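Local coordinates for ferric vibriobactin ABC transporter, periplasmic ferric vibriobactin-binding protein (Vibrio cholerae, PDB 3R5S) that probably captures ferric vibriobactin in the periplasm and hands it to an ABC transporter for uptake of iron into the cell, at residues 18-23 with 110-115; 24-29 with 40-45; 184-189 with 211-216; 231-236 with 266-271. One frame throughout, in Å; residues are numbered along the deposited sequence.

Contact 1: 18-23 with 110-115; sequences TIPSQP and IAPTIL
Pro20 and Pro112 meet ring against ring, CD of Pro20 lying 3.7 Å from CG of Pro112, with the two side chains running obliquely across each other. The rings are puckered in opposite senses, C-gamma endo in Pro20 and exo in Pro112. The ring of Pro112 also reaches the backbone of 18-23: its CB comes 4.0 Å from Thr18 O, so this one proline is met by both Thr18 and Pro20. Between them Ile19 turns its CG1 branch to the partner segment. With CG1 opposite the carbonyl carbon (chi1 -58°) and the chain extended beyond it, the methyl CD1 of Ile19 arrives 4.2 Å from CG2 of Ile114. The antiparallel hairpin of strands 7-10 and 16-19 is here laid against 113-116, an outermost strand of the five-stranded parallel sheet, and Phe9 of the hairpin touches both isoleucines. Ile114 has the less common rotamer, its CG1 wedged between backbone N and carbonyl carbon at chi1 62°; this leaves CG2 as the branch that meets Ile19. Side chain to side chain, the meetings between 18-23 and 110-115 are all apolar. Thr113, whose CB points away from 18-23, hydrogen-bonds through OG1 to Ala111 O at 2.8 Å, spanning Pro112. Thr113 O in turn receives a hydrogen bond from Thr17 OG1, just before Thr18.

Contact 2: 24-29 with 40-45; sequences KRILST and IDAPVI
Over one face of the Arg25 guanidinium sits the methyl CD1 of Ile45, 3.8 Å from Arg25 NH2. The edge nitrogens are engaged elsewhere: NE bonds Gln86 O and NH2 bonds Glu85 O, which together fix the rotation of the flat group above the methyl. The bend in the arginine chain at chi3 (66°) folds the guanidinium back over Ile45. The pyrrolidine ring of Pro43, for its part, has CD 3.6 Å from Ile26 CD1, while its CB lies 3.6 Å from Lys24 O. Ile26 is central. Its N-H bonds Pro43 O at 2.9 Å and its carbonyl O takes Ile45 N at 2.8 Å, the ladder of a parallel pair in which Ile26 is bridged to Val44. The CG2 methyls of Ile26 and Val44 stay 4.3 Å apart on the same face of the sheet. Pro43, at the centre of an inverse gamma turn, leads the chain into its strand just after the Schellman motif, with Asp41 as C-prime residue, that ends the preceding helix. Strand 26-28, helix 31-39 and strand 44-49 make a right-handed beta-alpha-beta unit; Leu37 of the helix packs on Ile26 and Val44, and strand 89-93 flanks 26-28 on its other side.

Contact 3: 184-189 with 211-216; sequences SAHAQL and HRDFLR
Asp213 OD1 accepts the backbone N-H of Ala185 at 3.0 Å, the one hydrogen bond between 184-189 and 211-216. The bond is fairly straight, but the donor comes from above the carboxylate plane, 42° out of it. Ala185 is the first residue of helix 185-192, so the carboxylate sits at the helix's amino end, where the dipole would probably favour its negative charge. A second polar group serves the same end: Ser184, the N-cap, accepts from Ala187 N through OG at 2.9 Å. Its chi1 of 65° turns OG to this N-H of the first turn; OG also bonds Lys181 O, which precedes the helix, while CB packs 3.1 Å from Asp213 O. The His186 ring stands nearly perpendicular to the carboxylate, which lies at its edge with OD2 3.5 Å from CE1. Phe214 covers one face of the imidazole, CZ 3.5 Å above its plane and offset toward the rim; the two rings meet obliquely, their planes 56° apart. Buried ND1 has no partner in the model, whereas NE2 probably bonds Ser267 O. Farther out, the extended Arg212 crosses Gln188 at about a right angle, and its NH2 packs near Gln188 NE2 as two donors with no bond between them; Gln188 NE2 is bonded to Gln183 O. The contact thus joins the start of helix 185-192 to the approach to 214-218, an outermost strand of the mixed sheet, beside strand 176-180, whose Ala178 and Ala180 pack on Phe214.

Contact 4: 231-236 with 266-271; sequences FLITMT and NSFRID
Thr234 and Phe268 lie alongside each other with their side chains pointing the same way. Thr234 OG1 touches CB of Phe268 at 3.4 Å and sits near the plane of the aromatic ring, at its edge. The ring itself leads off from the contact, because CG of Phe268 is set opposite its backbone N (chi1 -179°). Ile233 also meets Phe268, its CG2 methyl 3.9 Å from Phe268 CA, and directs CD1 at Ser267 O. Ser267 reaches across the other way: its OG accepts the Thr234 N-H at 2.8 Å in a nearly straight bond, and is also bonded to Gly264 O. That gives the buried hydroxyl two partners, one across the contact and one just before 266-271, and ties down the type II turn from Leu232 to Met235, a selenomethionine here, in which Thr234 has positive phi. A water adds a looser link, accepting from Phe268 N at 2.9 Å and making a weak bond with Thr234 OG1 at 3.3 Å. The turn follows strand 229-232 of the mixed sheet, while 266-271 connects strand 260-262 to helix 272-286, whose Ile278 packs on Ser267; helix 185-192 closes in through His186, which touches Ile233.

How the contacts relate
The four contacts form two pairs, one in each sheet-bearing half of the binding protein. Contacts 1 and 2, with centres about 12 Å apart, both reach the parallel sheet, contact 1 by way of the hairpin strand 16-19 packed against it, and touch where Pro23 O meets Pro43 CG at 3.5 Å. Contacts 3 and 4, with centres about 11 Å apart, share the mixed sheet and touch directly: His186 NE2 lies 2.9 Å from Ser267 O, and Phe214 CZ packs 3.5 Å from Ile233 CG1. Between the pairs the nearest approach is about 10 Å, atom to atom, from contact 2 to contact 4. In this family the siderophore typically binds in the cleft between two such lobes.

Contact 1: 18-23 with 110-115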
loop_
_atom_site.group_PDB
_atom_site.type_symbol
_atom_site.label_atom_id
_atom_site.label_comp_id
_atom_site.label_asym_id
_atom_site.label_seq_id
_atom_site.Cartn_x
_atom_site.Cartn_y
_atom_site.Cartn_z
ATOM N N THR A 18 21.113 4.369 16.332
ATOM C CA THR A 18 22.402 4.301 15.664
ATOM C C THR A 18 22.571 2.912 15.074
ATOM O O THR A 18 22.355 1.908 15.744
ATOM C CB THR A 18 23.543 4.633 16.639
ATOM O OG1 THR A 18 23.355 5.968 17.128
ATOM C CG2 THR A 18 24.899 4.535 15.945
ATOM N N ILE A 19 22.933 2.855 13.801
ATOM C CA ILE A 19 23.104 1.567 13.142
ATOM C C ILE A 19 24.584 1.455 12.855
ATOM O O ILE A 19 25.114 2.222 12.060
ATOM C CB ILE A 19 22.268 1.494 11.846
ATOM C CG1 ILE A 19 20.792 1.728 12.169
ATOM C CG2 ILE A 19 22.441 0.146 11.169
ATOM C CD1 ILE A 19 19.916 2.005 10.960
ATOM N N PRO A 20 25.268 0.520 13.536
ATOM C CA PRO A 20 26.740 0.432 13.526
ATOM C C PRO A 20 27.331 0.039 12.180
ATOM O O PRO A 20 28.442 0.469 11.864
ATOM C CB PRO A 20 27.032 -0.666 14.554
ATOM C CG PRO A 20 25.799 -1.525 14.531
ATOM C CD PRO A 20 24.663 -0.543 14.363
ATOM N N SER A 21 26.609 -0.762 11.402
ATOM C CA SER A 21 27.110 -1.236 10.109
ATOM C C SER A 21 25.933 -1.588 9.201
ATOM O O SER A 21 24.830 -1.782 9.700
ATOM C CB SER A 21 27.980 -2.467 10.325
ATOM O OG SER A 21 27.268 -3.410 11.105
ATOM N N GLN A 22 26.161 -1.680 7.885
ATOM C CA GLN A 22 25.073 -1.975 6.950
ATOM C C GLN A 22 24.385 -3.293 7.300
ATOM O O GLN A 22 25.027 -4.333 7.365
ATOM C CB GLN A 22 25.567 -2.027 5.500
ATOM C CG GLN A 22 24.436 -2.159 4.484
ATOM C CD GLN A 22 24.913 -2.218 3.045
ATOM O OE1 GLN A 22 26.009 -2.712 2.752
ATOM N NE2 GLN A 22 24.091 -1.713 2.136
ATOM N N PRO A 23 23.072 -3.243 7.540
ATOM C CA PRO A 23 22.300 -4.436 7.895
ATOM C C PRO A 23 22.224 -5.429 6.746
ATOM O O PRO A 23 21.881 -5.061 5.615
ATOM C CB PRO A 23 20.884 -3.892 8.159
ATOM C CG PRO A 23 21.009 -2.434 8.259
ATOM C CD PRO A 23 22.257 -2.019 7.543
ATOM N N ILE A 110 18.071 -6.574 21.538
ATOM C CA ILE A 110 18.486 -7.642 20.629
ATOM C C ILE A 110 19.315 -7.119 19.458
ATOM O O ILE A 110 20.373 -7.675 19.146
ATOM C CB ILE A 110 17.265 -8.425 20.101
ATOM C CG1 ILE A 110 16.549 -9.113 21.271
ATOM C CG2 ILE A 110 17.700 -9.443 19.035
ATOM C CD1 ILE A 110 15.150 -9.585 20.945
ATOM N N ALA A 111 18.835 -6.054 18.813
ATOM C CA ALA A 111 19.539 -5.458 17.672
ATOM C C ALA A 111 19.059 -4.030 17.438
ATOM O O ALA A 111 18.041 -3.631 17.984
ATOM C CB ALA A 111 19.307 -6.289 16.415
ATOM N N PRO A 112 19.800 -3.251 16.632
ATOM C CA PRO A 112 19.318 -1.903 16.329
ATOM C C PRO A 112 17.890 -1.957 15.809
ATOM O O PRO A 112 17.602 -2.667 14.840
ATOM C CB PRO A 112 20.272 -1.440 15.230
ATOM C CG PRO A 112 21.547 -2.132 15.566
ATOM C CD PRO A 112 21.133 -3.498 16.053
ATOM N N THR A 113 17.013 -1.198 16.460
ATOM C CA THR A 113 15.592 -1.224 16.171
ATOM C C THR A 113 15.118 0.153 15.727
ATOM O O THR A 113 15.347 1.137 16.429
ATOM C CB THR A 113 14.829 -1.671 17.425
ATOM O OG1 THR A 113 15.301 -2.975 17.800
ATOM C CG2 THR A 113 13.342 -1.728 17.151
ATOM N N ILE A 114 14.479 0.223 14.558
ATOM C CA ILE A 114 14.013 1.498 14.026
ATOM C C ILE A 114 12.496 1.523 13.964
ATOM O O ILE A 114 11.839 0.482 13.891
ATOM C CB ILE A 114 14.591 1.815 12.618
ATOM C CG1 ILE A 114 14.151 0.757 11.596
ATOM C CG2 ILE A 114 16.120 1.958 12.687
ATOM C CD1 ILE A 114 14.431 1.120 10.127
ATOM N N LEU A 115 11.956 2.732 13.981
ATOM C CA LEU A 115 10.521 2.940 14.058
ATOM C C LEU A 115 10.086 3.754 12.859
ATOM O O LEU A 115 10.537 4.882 12.682
ATOM C CB LEU A 115 10.203 3.717 15.329
ATOM C CG LEU A 115 8.733 4.003 15.617
ATOM C CD1 LEU A 115 7.941 2.700 15.590
ATOM C CD2 LEU A 115 8.618 4.677 16.971
#

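Contact 2: 24-29 with 40-45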
loop_
_atom_site.group_PDB
_atom_site.type_symbol
_atom_site.label_atom_id
_atom_site.label_comp_id
_atom_site.label_asym_id
_atom_site.label_seq_id
_atom_site.Cartn_x
_atom_site.Cartn_y
_atom_site.Cartn_z
ATOM N N LYS A 24 22.517 -6.690 7.038
ATOM C CA LYS A 24 22.369 -7.749 6.055
ATOM C C LYS A 24 21.391 -8.822 6.534
ATOM O O LYS A 24 21.156 -9.802 5.837
ATOM C CB LYS A 24 23.728 -8.384 5.758
ATOM C CG LYS A 24 24.738 -7.439 5.116
ATOM C CD LYS A 24 24.252 -6.934 3.768
ATOM C CE LYS A 24 25.316 -6.097 3.088
ATOM N NZ LYS A 24 24.963 -5.883 1.661
ATOM N N ARG A 25 20.826 -8.631 7.722
ATOM C CA ARG A 25 19.871 -9.578 8.288
ATOM C C ARG A 25 18.704 -8.806 8.905
ATOM O O ARG A 25 18.596 -8.659 10.123
ATOM C CB ARG A 25 20.542 -10.487 9.323
ATOM C CG ARG A 25 21.546 -11.475 8.726
ATOM C CD ARG A 25 22.135 -12.405 9.792
ATOM N NE ARG A 25 21.149 -13.300 10.382
ATOM C CZ ARG A 25 20.732 -14.434 9.824
ATOM N NH1 ARG A 25 21.209 -14.823 8.651
ATOM N NH2 ARG A 25 19.828 -15.188 10.439
ATOM N N ILE A 26 17.850 -8.282 8.043
ATOM C CA ILE A 26 16.752 -7.428 8.474
ATOM C C ILE A 26 15.544 -8.261 8.890
ATOM O O ILE A 26 15.076 -9.109 8.140
ATOM C CB ILE A 26 16.368 -6.466 7.340
ATOM C CG1 ILE A 26 17.611 -5.661 6.927
ATOM C CG2 ILE A 26 15.198 -5.561 7.746
ATOM C CD1 ILE A 26 17.422 -4.877 5.672
ATOM N N LEU A 27 15.042 -8.022 10.094
ATOM C CA LEU A 27 13.794 -8.649 10.506
ATOM C C LEU A 27 12.693 -7.589 10.619
ATOM O O LEU A 27 12.871 -6.571 11.286
ATOM C CB LEU A 27 13.999 -9.411 11.820
ATOM C CG LEU A 27 12.780 -10.101 12.441
ATOM C CD1 LEU A 27 13.202 -11.336 13.224
ATOM C CD2 LEU A 27 12.016 -9.117 13.324
ATOM N N SER A 28 11.565 -7.810 9.943
ATOM C CA SER A 28 10.430 -6.891 10.074
ATOM C C SER A 28 9.381 -7.389 11.066
ATOM O O SER A 28 8.905 -8.527 10.967
ATOM C CB SER A 28 9.768 -6.628 8.725
ATOM O OG SER A 28 8.566 -5.892 8.921
ATOM N N THR A 29 9.019 -6.522 12.008
ATOM C CA THR A 29 7.976 -6.809 12.994
ATOM C C THR A 29 6.615 -6.316 12.508
ATOM O O THR A 29 5.608 -6.453 13.210
ATOM C CB THR A 29 8.265 -6.147 14.365
ATOM O OG1 THR A 29 8.215 -4.717 14.246
ATOM C CG2 THR A 29 9.626 -6.578 14.916
ATOM N N ILE A 40 12.497 -2.504 -2.364
ATOM C CA ILE A 40 13.837 -1.968 -2.609
ATOM C C ILE A 40 14.908 -3.042 -2.506
ATOM O O ILE A 40 16.097 -2.742 -2.455
ATOM C CB ILE A 40 14.176 -0.762 -1.695
ATOM C CG1 ILE A 40 14.306 -1.189 -0.219
ATOM C CG2 ILE A 40 13.146 0.336 -1.890
ATOM C CD1 ILE A 40 14.830 -0.068 0.716
ATOM N N ASP A 41 14.461 -4.294 -2.483
ATOM C CA ASP A 41 15.352 -5.450 -2.456
ATOM C C ASP A 41 16.250 -5.443 -1.232
ATOM O O ASP A 41 17.416 -5.824 -1.310
ATOM C CB ASP A 41 16.209 -5.520 -3.723
ATOM C CG ASP A 41 15.382 -5.732 -4.976
ATOM O OD1 ASP A 41 14.222 -6.187 -4.850
ATOM O OD2 ASP A 41 15.885 -5.446 -6.084
ATOM N N ALA A 42 15.708 -5.016 -0.098
ATOM C CA ALA A 42 16.459 -5.081 1.155
ATOM C C ALA A 42 16.591 -6.528 1.601
ATOM O O ALA A 42 15.712 -7.352 1.319
ATOM C CB ALA A 42 15.776 -4.252 2.228
ATOM N N PRO A 43 17.703 -6.851 2.288
ATOM C CA PRO A 43 17.955 -8.206 2.802
ATOM C C PRO A 43 17.085 -8.561 4.020
ATOM O O PRO A 43 17.570 -8.637 5.153
ATOM C CB PRO A 43 19.446 -8.174 3.160
ATOM C CG PRO A 43 19.740 -6.736 3.449
ATOM C CD PRO A 43 18.845 -5.946 2.512
ATOM N N VAL A 44 15.798 -8.769 3.765
ATOM C CA VAL A 44 14.851 -9.188 4.793
ATOM C C VAL A 44 14.887 -10.701 4.958
ATOM O O VAL A 44 14.649 -11.448 4.005
ATOM C CB VAL A 44 13.415 -8.772 4.431
ATOM C CG1 VAL A 44 12.443 -9.180 5.535
ATOM C CG2 VAL A 44 13.348 -7.279 4.204
ATOM N N ILE A 45 15.189 -11.154 6.170
ATOM C CA ILE A 45 15.331 -12.581 6.438
ATOM C C ILE A 45 14.074 -13.164 7.076
ATOM O O ILE A 45 13.848 -14.376 7.010
ATOM C CB ILE A 45 16.510 -12.854 7.371
ATOM C CG1 ILE A 45 16.288 -12.131 8.697
ATOM C CG2 ILE A 45 17.819 -12.420 6.706
ATOM C CD1 ILE A 45 17.085 -12.677 9.853
#

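Contact 3: 184-189 with 211-216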
loop_
_atom_site.group_PDB
_atom_site.type_symbol
_atom_site.label_atom_id
_atom_site.label_comp_id
_atom_site.label_asym_id
_atom_site.label_seq_id
_atom_site.Cartn_x
_atom_site.Cartn_y
_atom_site.Cartn_z
ATOM N N SER A 184 -4.963 11.030 -1.057
ATOM C CA SER A 184 -4.764 9.610 -0.828
ATOM C C SER A 184 -3.748 9.058 -1.812
ATOM O O SER A 184 -3.580 9.582 -2.913
ATOM C CB SER A 184 -6.076 8.854 -0.981
ATOM O OG SER A 184 -6.546 8.930 -2.314
ATOM N N ALA A 185 -3.082 7.987 -1.410
ATOM C CA ALA A 185 -2.214 7.254 -2.312
ATOM C C ALA A 185 -3.001 6.751 -3.536
ATOM O O ALA A 185 -2.475 6.723 -4.651
ATOM C CB ALA A 185 -1.550 6.094 -1.570
ATOM N N HIS A 186 -4.267 6.379 -3.335
ATOM C CA HIS A 186 -5.066 5.847 -4.443
ATOM C C HIS A 186 -5.333 6.920 -5.476
ATOM O O HIS A 186 -5.178 6.697 -6.683
ATOM C CB HIS A 186 -6.405 5.301 -3.945
ATOM C CG HIS A 186 -6.264 4.289 -2.863
ATOM N ND1 HIS A 186 -5.858 4.622 -1.586
ATOM C CD2 HIS A 186 -6.449 2.950 -2.864
ATOM C CE1 HIS A 186 -5.808 3.529 -0.850
ATOM N NE2 HIS A 186 -6.155 2.497 -1.600
ATOM N N ALA A 187 -5.746 8.091 -5.002
ATOM C CA ALA A 187 -6.025 9.195 -5.905
ATOM C C ALA A 187 -4.765 9.630 -6.669
ATOM O O ALA A 187 -4.819 9.882 -7.876
ATOM C CB ALA A 187 -6.658 10.377 -5.147
ATOM N N GLN A 188 -3.624 9.693 -5.984
ATOM C CA GLN A 188 -2.379 10.098 -6.641
ATOM C C GLN A 188 -1.973 9.124 -7.743
ATOM O O GLN A 188 -1.524 9.528 -8.821
ATOM C CB GLN A 188 -1.239 10.208 -5.629
ATOM C CG GLN A 188 -1.417 11.253 -4.546
ATOM C CD GLN A 188 -0.230 11.270 -3.577
ATOM O OE1 GLN A 188 0.914 11.448 -3.995
ATOM N NE2 GLN A 188 -0.498 11.057 -2.286
ATOM N N LEU A 189 -2.121 7.836 -7.448
ATOM C CA LEU A 189 -1.780 6.780 -8.379
ATOM C C LEU A 189 -2.645 6.869 -9.639
ATOM O O LEU A 189 -2.136 6.838 -10.740
ATOM C CB LEU A 189 -2.015 5.413 -7.723
ATOM C CG LEU A 189 -1.799 4.189 -8.623
ATOM C CD1 LEU A 189 -0.320 4.032 -9.005
ATOM C CD2 LEU A 189 -2.280 2.947 -7.888
ATOM N N HIS A 211 -8.508 8.978 8.382
ATOM C CA HIS A 211 -7.390 8.319 7.708
ATOM C C HIS A 211 -6.872 9.191 6.583
ATOM O O HIS A 211 -7.598 10.034 6.066
ATOM C CB HIS A 211 -7.828 6.984 7.107
ATOM C CG HIS A 211 -8.240 5.972 8.124
ATOM N ND1 HIS A 211 -7.344 5.376 8.985
ATOM C CD2 HIS A 211 -9.451 5.439 8.410
ATOM C CE1 HIS A 211 -7.988 4.529 9.767
ATOM N NE2 HIS A 211 -9.267 4.546 9.438
ATOM N N ARG A 212 -5.615 8.979 6.199
ATOM C CA ARG A 212 -5.023 9.744 5.113
ATOM C C ARG A 212 -5.691 9.423 3.769
ATOM O O ARG A 212 -5.899 10.314 2.939
ATOM C CB ARG A 212 -3.502 9.506 5.043
ATOM C CG ARG A 212 -2.814 10.233 3.892
ATOM C CD ARG A 212 -1.288 10.097 3.957
ATOM N NE ARG A 212 -0.620 11.022 3.036
ATOM C CZ ARG A 212 -0.228 10.709 1.800
ATOM N NH1 ARG A 212 -0.439 9.489 1.316
ATOM N NH2 ARG A 212 0.371 11.621 1.038
ATOM N N ASP A 213 -6.046 8.160 3.561
ATOM C CA ASP A 213 -6.525 7.719 2.250
ATOM C C ASP A 213 -8.034 7.885 2.032
ATOM O O ASP A 213 -8.482 8.202 0.920
ATOM C CB ASP A 213 -6.149 6.254 1.995
ATOM C CG ASP A 213 -4.669 6.064 1.683
ATOM O OD1 ASP A 213 -4.013 7.034 1.242
ATOM O OD2 ASP A 213 -4.171 4.928 1.862
ATOM N N PHE A 214 -8.818 7.659 3.081
ATOM C CA PHE A 214 -10.264 7.562 2.910
ATOM C C PHE A 214 -11.064 8.463 3.827
ATOM O O PHE A 214 -10.817 8.542 5.036
ATOM C CB PHE A 214 -10.733 6.111 3.064
ATOM C CG PHE A 214 -10.238 5.210 1.977
ATOM C CD1 PHE A 214 -10.853 5.202 0.733
ATOM C CD2 PHE A 214 -9.139 4.395 2.186
ATOM C CE1 PHE A 214 -10.379 4.381 -0.282
ATOM C CE2 PHE A 214 -8.666 3.572 1.183
ATOM C CZ PHE A 214 -9.281 3.566 -0.053
ATOM N N LEU A 215 -12.042 9.138 3.238
ATOM C CA LEU A 215 -13.039 9.845 4.023
ATOM C C LEU A 215 -14.144 8.856 4.332
ATOM O O LEU A 215 -14.751 8.298 3.417
ATOM C CB LEU A 215 -13.613 11.011 3.231
ATOM C CG LEU A 215 -14.571 11.884 4.039
ATOM C CD1 LEU A 215 -13.782 12.776 4.996
ATOM C CD2 LEU A 215 -15.439 12.718 3.115
ATOM N N ARG A 216 -14.401 8.631 5.618
ATOM C CA ARG A 216 -15.456 7.713 6.022
ATOM C C ARG A 216 -16.786 8.467 6.073
ATOM O O ARG A 216 -16.856 9.593 6.576
ATOM C CB ARG A 216 -15.108 7.052 7.357
ATOM C CG ARG A 216 -13.760 6.324 7.311
ATOM C CD ARG A 216 -13.476 5.550 8.590
ATOM N NE ARG A 216 -14.325 4.368 8.709
ATOM C CZ ARG A 216 -15.083 4.095 9.765
ATOM N NH1 ARG A 216 -15.086 4.913 10.810
ATOM N NH2 ARG A 216 -15.820 2.991 9.785
#

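Contact 4: 231-236 with 266-271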
loop_
_atom_site.group_PDB
_atom_site.type_symbol
_atom_site.label_atom_id
_atom_site.label_comp_id
_atom_site.label_asym_id
_atom_site.label_seq_id
_atom_site.Cartn_x
_atom_site.Cartn_y
_atom_site.Cartn_z
ATOM N N PHE A 231 -14.346 3.346 -9.336
ATOM C CA PHE A 231 -13.396 2.284 -9.005
ATOM C C PHE A 231 -13.606 1.842 -7.570
ATOM O O PHE A 231 -13.632 2.671 -6.666
ATOM C CB PHE A 231 -11.956 2.762 -9.198
ATOM C CG PHE A 231 -11.566 2.933 -10.636
ATOM C CD1 PHE A 231 -11.273 1.825 -11.432
ATOM C CD2 PHE A 231 -11.497 4.198 -11.200
ATOM C CE1 PHE A 231 -10.910 1.982 -12.765
ATOM C CE2 PHE A 231 -11.137 4.356 -12.532
ATOM C CZ PHE A 231 -10.841 3.253 -13.310
ATOM N N LEU A 232 -13.749 0.535 -7.366
ATOM C CA LEU A 232 -14.101 -0.016 -6.062
ATOM C C LEU A 232 -12.920 -0.658 -5.339
ATOM O O LEU A 232 -12.277 -1.573 -5.855
ATOM C CB LEU A 232 -15.248 -1.024 -6.203
ATOM C CG LEU A 232 -16.564 -0.434 -6.732
ATOM C CD1 LEU A 232 -17.536 -1.534 -7.108
ATOM C CD2 LEU A 232 -17.172 0.477 -5.683
ATOM N N ILE A 233 -12.650 -0.153 -4.141
ATOM C CA ILE A 233 -11.573 -0.631 -3.285
ATOM C C ILE A 233 -11.793 -2.072 -2.829
ATOM O O ILE A 233 -12.905 -2.454 -2.503
ATOM C CB ILE A 233 -11.454 0.278 -2.021
ATOM C CG1 ILE A 233 -10.966 1.673 -2.411
ATOM C CG2 ILE A 233 -10.560 -0.337 -0.976
ATOM C CD1 ILE A 233 -9.759 1.665 -3.320
ATOM N N THR A 234 -10.715 -2.857 -2.823
ATOM C CA THR A 234 -10.712 -4.210 -2.273
ATOM C C THR A 234 -11.761 -5.125 -2.908
ATOM O O THR A 234 -12.290 -6.025 -2.256
ATOM C CB THR A 234 -10.883 -4.178 -0.722
ATOM O OG1 THR A 234 -9.949 -3.247 -0.158
ATOM C CG2 THR A 234 -10.632 -5.547 -0.104
HETATM N N MSE A 235 -12.067 -4.890 -4.179
HETATM C CA MSE A 235 -13.110 -5.653 -4.860
HETATM C C MSE A 235 -12.686 -6.123 -6.254
HETATM O O MSE A 235 -12.041 -5.388 -7.009
HETATM C CB MSE A 235 -14.408 -4.838 -4.987
HETATM C CG MSE A 235 -15.273 -4.763 -3.729
HETATM SE SE MSE A 235 -16.952 -4.122 -4.036
HETATM C CE MSE A 235 -17.687 -4.558 -2.479
ATOM N N THR A 236 -13.063 -7.355 -6.578
ATOM C CA THR A 236 -13.004 -7.870 -7.936
ATOM C C THR A 236 -14.265 -7.423 -8.675
ATOM O O THR A 236 -15.241 -6.994 -8.054
ATOM C CB THR A 236 -13.014 -9.399 -7.932
ATOM O OG1 THR A 236 -14.244 -9.863 -7.355
ATOM C CG2 THR A 236 -11.848 -9.942 -7.121
ATOM N N ASN A 266 -6.399 -6.543 -3.504
ATOM C CA ASN A 266 -5.298 -6.067 -2.669
ATOM C C ASN A 266 -5.169 -4.543 -2.636
ATOM O O ASN A 266 -4.143 -4.012 -2.215
ATOM C CB ASN A 266 -3.975 -6.688 -3.126
ATOM C CG ASN A 266 -4.002 -8.203 -3.116
ATOM O OD1 ASN A 266 -4.606 -8.817 -2.241
ATOM N ND2 ASN A 266 -3.328 -8.819 -4.086
ATOM N N SER A 267 -6.231 -3.847 -3.041
ATOM C CA SER A 267 -6.165 -2.395 -3.247
ATOM C C SER A 267 -6.541 -1.517 -2.037
ATOM O O SER A 267 -6.620 -0.287 -2.160
ATOM C CB SER A 267 -6.995 -2.000 -4.473
ATOM O OG SER A 267 -8.376 -2.255 -4.259
ATOM N N PHE A 268 -6.753 -2.121 -0.872
ATOM C CA PHE A 268 -7.001 -1.307 0.318
ATOM C C PHE A 268 -5.865 -0.314 0.566
ATOM O O PHE A 268 -6.097 0.875 0.807
ATOM C CB PHE A 268 -7.207 -2.161 1.564
ATOM C CG PHE A 268 -7.498 -1.346 2.799
ATOM C CD1 PHE A 268 -8.750 -0.785 2.992
ATOM C CD2 PHE A 268 -6.519 -1.128 3.752
ATOM C CE1 PHE A 268 -9.022 -0.024 4.114
ATOM C CE2 PHE A 268 -6.786 -0.369 4.875
ATOM C CZ PHE A 268 -8.040 0.184 5.055
ATOM N N ARG A 269 -4.638 -0.819 0.501
ATOM C CA ARG A 269 -3.453 -0.023 0.800
ATOM C C ARG A 269 -2.532 -0.044 -0.410
ATOM O O ARG A 269 -2.380 -1.081 -1.052
ATOM C CB ARG A 269 -2.714 -0.612 2.006
ATOM C CG ARG A 269 -1.982 0.403 2.875
ATOM C CD ARG A 269 -2.975 1.120 3.794
ATOM N NE ARG A 269 -2.405 2.104 4.727
ATOM C CZ ARG A 269 -1.267 2.788 4.577
ATOM N NH1 ARG A 269 -0.914 3.646 5.522
ATOM N NH2 ARG A 269 -0.476 2.641 3.510
ATOM N N ILE A 270 -1.926 1.094 -0.730
ATOM C CA ILE A 270 -1.035 1.138 -1.880
ATOM C C ILE A 270 0.421 0.939 -1.490
ATOM O O ILE A 270 0.981 1.724 -0.714
ATOM C CB ILE A 270 -1.142 2.457 -2.650
ATOM C CG1 ILE A 270 -2.605 2.795 -2.966
ATOM C CG2 ILE A 270 -0.294 2.396 -3.916
ATOM C CD1 ILE A 270 -3.321 1.819 -3.887
ATOM N N ASP A 271 1.019 -0.128 -2.017
ATOM C CA ASP A 271 2.458 -0.280 -2.011
ATOM C C ASP A 271 2.889 -0.600 -3.438
ATOM O O ASP A 271 2.061 -0.593 -4.353
ATOM C CB ASP A 271 2.923 -1.333 -0.983
ATOM C CG ASP A 271 2.385 -2.729 -1.261
ATOM O OD1 ASP A 271 2.277 -3.121 -2.439
ATOM O OD2 ASP A 271 2.111 -3.453 -0.283
HETATM O O HOH W 1 -7.048 -4.912 -0.095
#